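Local coordinates for aromatic amino acid aminotransferase I (Candida albicans WO-1, PDB 6HNU), which probably transfers the amino group of aromatic amino acids to 2-oxoglutarate, using pyridoxal 5'-phosphate as cofactor, at residues V183-F188 with T215-T220; L210-T215 with S222-E227. One frame throughout, in Å; residues are numbered along the deposited sequence.

Contact 1: residues V183-F188 with T215-T220; sequences VTMDEF and TGQNPT
M185 reaches Q217 and T220 with a single atom, its terminal methyl. CE lies 3.6 Å from Q217 CD and is about as near to both ends of that amide. It also meets T220 CG2 tip to tip at 3.6 Å. The bend at chi3 (88°) turns the methyl into this corner. Hydrogen bonds fix the amide it touches. Q217 OE1 accepts from T220 N at 3.0 Å, nearly in line with the carbonyl. It also bonds T220 OG1 at 2.6 Å, tilted from the amide plane; that hydroxyl bonds S222 OG as well. Q217 NE2 is bonded to Y164 O and E162 OE1. The other side is loose. There a water lies near E187 O (2.7 Å) and T220 O (3.1 Å). D186 OD1 takes F188 N in an Asx turn and pairs with R228. The loop M185 packs on has a cis peptide before P219 and carries N218, next to Q217, into the pyridoxal phosphate pocket, where ND2 bonds the cofactor O3. M185 thus sets the end of strand 179-186, beside strand 158-162, against the loop that leads from strand 209-212 to helix 226-239; P219 of that loop rests on strand 459-465.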
# COMPACT_ATOMS: atom_id res chain seq x y z
N VAL B 183 -5.29 17.03 22.83
CA VAL B 183 -5.75 16.58 24.16
C VAL B 183 -4.56 16.72 25.12
O VAL B 183 -3.49 16.21 24.80
CB VAL B 183 -6.28 15.13 24.08
CG1 VAL B 183 -6.66 14.59 25.44
CG2 VAL B 183 -7.45 15.03 23.10
N THR B 184 -4.77 17.37 26.27
CA THR B 184 -3.69 17.77 27.19
C THR B 184 -3.11 16.51 27.85
O THR B 184 -3.90 15.58 28.21
CB THR B 184 -4.17 18.82 28.18
OG1 THR B 184 -4.60 19.93 27.39
CG2 THR B 184 -3.06 19.16 29.15
N MET B 185 -1.78 16.49 27.91
CA MET B 185 -0.99 15.38 28.48
C MET B 185 -0.22 15.87 29.71
O MET B 185 0.06 17.08 29.82
CB MET B 185 0.02 14.83 27.49
CG MET B 185 -0.63 14.26 26.26
SD MET B 185 0.57 14.00 24.98
CE MET B 185 1.15 12.34 25.35
N ASP B 186 0.13 14.94 30.58
CA ASP B 186 1.24 15.15 31.54
C ASP B 186 2.31 14.12 31.15
O ASP B 186 2.26 13.60 30.03
CB ASP B 186 0.72 15.10 32.98
CG ASP B 186 0.18 13.74 33.42
OD1 ASP B 186 0.30 12.75 32.64
OD2 ASP B 186 -0.43 13.69 34.51
N GLU B 187 3.30 13.91 31.99
CA GLU B 187 4.43 13.01 31.64
C GLU B 187 3.93 11.56 31.56
O GLU B 187 4.67 10.75 31.07
CB GLU B 187 5.58 13.15 32.63
CG GLU B 187 5.24 12.68 34.03
CD GLU B 187 4.90 13.77 35.02
OE1 GLU B 187 4.04 14.66 34.69
OE2 GLU B 187 5.48 13.71 36.14
N PHE B 188 2.71 11.26 31.99
CA PHE B 188 2.18 9.87 31.93
C PHE B 188 1.15 9.72 30.81
O PHE B 188 0.51 8.66 30.78
CB PHE B 188 1.59 9.46 33.29
CG PHE B 188 2.56 9.63 34.43
CD1 PHE B 188 3.73 8.88 34.49
CD2 PHE B 188 2.36 10.60 35.39
CE1 PHE B 188 4.62 9.03 35.54
CE2 PHE B 188 3.25 10.77 36.43
CZ PHE B 188 4.39 10.00 36.49
N THR B 215 0.85 3.06 24.10
CA THR B 215 2.00 2.30 24.64
C THR B 215 3.31 2.79 24.01
O THR B 215 3.51 2.60 22.80
CB THR B 215 1.83 0.79 24.45
OG1 THR B 215 0.49 0.46 24.86
CG2 THR B 215 2.83 0.00 25.26
N GLY B 216 4.20 3.39 24.80
CA GLY B 216 5.47 3.89 24.23
C GLY B 216 5.20 5.09 23.33
O GLY B 216 5.77 5.15 22.18
N GLN B 217 4.27 5.92 23.76
CA GLN B 217 3.71 7.09 23.03
C GLN B 217 4.86 7.85 22.35
O GLN B 217 5.90 8.03 22.97
CB GLN B 217 2.98 8.00 24.01
CG GLN B 217 1.96 8.95 23.41
CD GLN B 217 2.53 10.24 22.82
OE1 GLN B 217 3.61 10.70 23.19
NE2 GLN B 217 1.78 10.80 21.89
N ASN B 218 4.68 8.22 21.08
CA ASN B 218 5.67 9.00 20.30
C ASN B 218 5.16 10.44 20.26
O ASN B 218 4.12 10.68 19.64
CB ASN B 218 5.80 8.39 18.90
CG ASN B 218 6.78 9.08 17.99
OD1 ASN B 218 7.49 9.99 18.41
ND2 ASN B 218 6.87 8.62 16.76
N PRO B 219 5.86 11.46 20.82
CA PRO B 219 7.24 11.41 21.32
C PRO B 219 7.53 11.29 22.82
O PRO B 219 8.68 11.24 23.17
CB PRO B 219 7.67 12.85 20.95
CG PRO B 219 6.50 13.67 21.33
CD PRO B 219 5.34 12.84 20.87
N THR B 220 6.50 11.24 23.67
CA THR B 220 6.63 11.45 25.14
C THR B 220 7.28 10.23 25.81
O THR B 220 7.95 10.41 26.83
CB THR B 220 5.31 11.82 25.79
OG1 THR B 220 4.44 10.69 25.67
CG2 THR B 220 4.70 13.07 25.20
O HOH W 1 6.80 11.50 29.54

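Contact 2: residues L210-T215 with S222-E227; sequences LYTICT and SSLSAE. With PLP (pyridoxal-5'-phosphate), chain I.
C214 and L224 bury the most surface here, and they meet twice, once through backbone and once through side chains. L224 N donates to C214 O at 2.9 Å, with an angle of 153° at the hydrogen. The same oxygen lies 3.2 Å from S223 CA, a CA-H...O contact. The C214 carbonyl thus takes one hydrogen bond and one weaker contact from two successive residues. The side chains add an apolar touch, C214 CB to L224 CD1 at 3.8 Å. The chi1 of L224 (-71°) places CG beside the backbone N, the same N that bonds C214 O. The CD1 branch therefore ends near C214 CB and also comes 4.0 Å from T212 OG1. The side chains of T212 and L224 cross obliquely.

The segments belong to a beta-alpha-beta unit: strand 209-212, helix 226-239 and strand 242-246, the two strands being parallel neighbours. The contact ties the loop that leaves the first strand to the lead-in of the helix. S225 is the N-cap of that helix, its OG accepting from a backbone N of the first turn.

S223 and T215 come next in buried surface, with S223 OG 4.0 Å from T215 CA. The polar ends have partners outside the two segments: T212 OG1 bonds E162 OE2, S223 OG accepts from G216 N, and T215 OG1 turns to E247.

On the other side of the strand end lies the cofactor. The I213 side chain lies against the pyridine methyl C2A of PLP, with CG1 at 3.5 Å. Y211 OH is 3.7 Å from the same methyl and is hydrogen-bonded to D246 OD2.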
# COMPACT_ATOMS: atom_id res chain seq x y z
N LEU B 210 -10.77 9.46 18.98
CA LEU B 210 -9.48 9.80 19.61
C LEU B 210 -8.41 8.89 19.04
O LEU B 210 -8.64 7.68 18.96
CB LEU B 210 -9.59 9.65 21.14
CG LEU B 210 -8.25 9.59 21.87
CD1 LEU B 210 -7.56 10.93 21.86
CD2 LEU B 210 -8.43 9.11 23.30
N TYR B 211 -7.31 9.50 18.59
CA TYR B 211 -6.12 8.82 18.05
C TYR B 211 -5.09 8.81 19.18
O TYR B 211 -4.69 9.87 19.60
CB TYR B 211 -5.61 9.56 16.79
CG TYR B 211 -4.25 9.12 16.30
CD1 TYR B 211 -4.06 7.87 15.74
CD2 TYR B 211 -3.14 9.94 16.43
CE1 TYR B 211 -2.82 7.43 15.33
CE2 TYR B 211 -1.88 9.53 16.02
CZ TYR B 211 -1.72 8.26 15.48
OH TYR B 211 -0.48 7.86 15.09
N THR B 212 -4.68 7.62 19.63
CA THR B 212 -3.76 7.45 20.76
C THR B 212 -2.66 6.45 20.40
O THR B 212 -2.96 5.33 19.98
CB THR B 212 -4.52 7.12 22.06
OG1 THR B 212 -3.56 6.97 23.09
CG2 THR B 212 -5.35 5.86 22.01
N ILE B 213 -1.43 6.85 20.64
CA ILE B 213 -0.29 5.89 20.64
C ILE B 213 -0.06 5.55 22.10
O ILE B 213 0.85 6.13 22.72
CB ILE B 213 0.92 6.53 19.94
CG1 ILE B 213 0.53 7.18 18.62
CG2 ILE B 213 2.02 5.51 19.77
CD1 ILE B 213 1.48 8.25 18.13
N CYS B 214 -0.87 4.64 22.67
CA CYS B 214 -1.06 4.64 24.12
C CYS B 214 0.09 3.90 24.81
O CYS B 214 0.23 4.11 26.00
CB CYS B 214 -2.44 4.15 24.49
SG CYS B 214 -2.93 2.62 23.66
N THR B 215 0.85 3.06 24.10
CA THR B 215 2.00 2.30 24.64
C THR B 215 3.31 2.79 24.01
O THR B 215 3.51 2.60 22.80
CB THR B 215 1.83 0.79 24.45
OG1 THR B 215 0.49 0.46 24.86
CG2 THR B 215 2.83 0.00 25.26
N SER B 222 5.66 8.08 27.13
CA SER B 222 4.65 7.78 28.16
C SER B 222 3.85 6.51 27.78
O SER B 222 3.75 6.13 26.61
CB SER B 222 3.76 9.01 28.38
OG SER B 222 2.84 9.16 27.33
N SER B 223 3.25 5.83 28.73
CA SER B 223 2.28 4.75 28.41
C SER B 223 1.07 4.94 29.29
O SER B 223 1.27 5.12 30.52
CB SER B 223 2.88 3.35 28.59
OG SER B 223 4.09 3.18 27.91
N LEU B 224 -0.13 4.96 28.75
CA LEU B 224 -1.32 5.12 29.62
C LEU B 224 -1.44 3.91 30.53
O LEU B 224 -1.38 2.76 30.05
CB LEU B 224 -2.57 5.29 28.77
CG LEU B 224 -2.65 6.62 28.04
CD1 LEU B 224 -3.84 6.60 27.09
CD2 LEU B 224 -2.80 7.76 29.05
N SER B 225 -1.58 4.18 31.83
CA SER B 225 -1.86 3.15 32.87
C SER B 225 -3.19 2.46 32.58
O SER B 225 -4.08 3.03 31.88
CB SER B 225 -1.89 3.82 34.24
OG SER B 225 -3.08 4.59 34.35
N ALA B 226 -3.37 1.26 33.12
CA ALA B 226 -4.65 0.52 33.03
C ALA B 226 -5.77 1.42 33.55
O ALA B 226 -6.87 1.43 32.96
CB ALA B 226 -4.54 -0.76 33.82
N GLU B 227 -5.51 2.19 34.60
CA GLU B 227 -6.53 3.07 35.21
C GLU B 227 -6.90 4.19 34.23
O GLU B 227 -8.08 4.48 34.09
CB GLU B 227 -5.97 3.64 36.53
CG GLU B 227 -5.68 2.62 37.62
CD GLU B 227 -4.53 1.63 37.42
OE1 GLU B 227 -3.55 1.97 36.78
OE2 GLU B 227 -4.64 0.50 37.95
N1 PLP I . 2.45 4.84 13.99
C2 PLP I . 3.27 5.43 14.87
C2A PLP I . 2.68 6.20 15.99
C3 PLP I . 4.65 5.33 14.74
O3 PLP I . 5.44 6.01 15.63
C4 PLP I . 5.19 4.61 13.65
C4A PLP I . 6.63 4.52 13.47
C5 PLP I . 4.31 3.97 12.76
C6 PLP I . 2.96 4.14 12.96
C5A PLP I . 4.81 3.25 11.53
O4P PLP I . 4.15 1.96 11.39
P PLP I . 4.34 1.02 10.17
O1P PLP I . 3.58 -0.20 10.64
O2P PLP I . 5.87 0.80 10.01
O3P PLP I . 3.73 1.71 8.96

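How the contacts relate
Contact 2 is buried almost throughout, whereas contact 1 is partly buried and ends at a water. Both work on the chain between strand 209-212 and helix 226-239, and they share T215. Contact 2 joins the two ends of that connection within one beta-alpha-beta unit, using a backbone hydrogen bond and apolar packing. Contact 1 brings a different strand, 179-186, against the same loop, by a single methyl set on an amide and on a threonine methyl. They meet directly: S222 O is 2.9 Å from Q217 N, probably a hydrogen bond, and S222 CB packs on E187 O. Each reaches PLP from one segment, contact 1 through N218 and contact 2 through Y211 and I213.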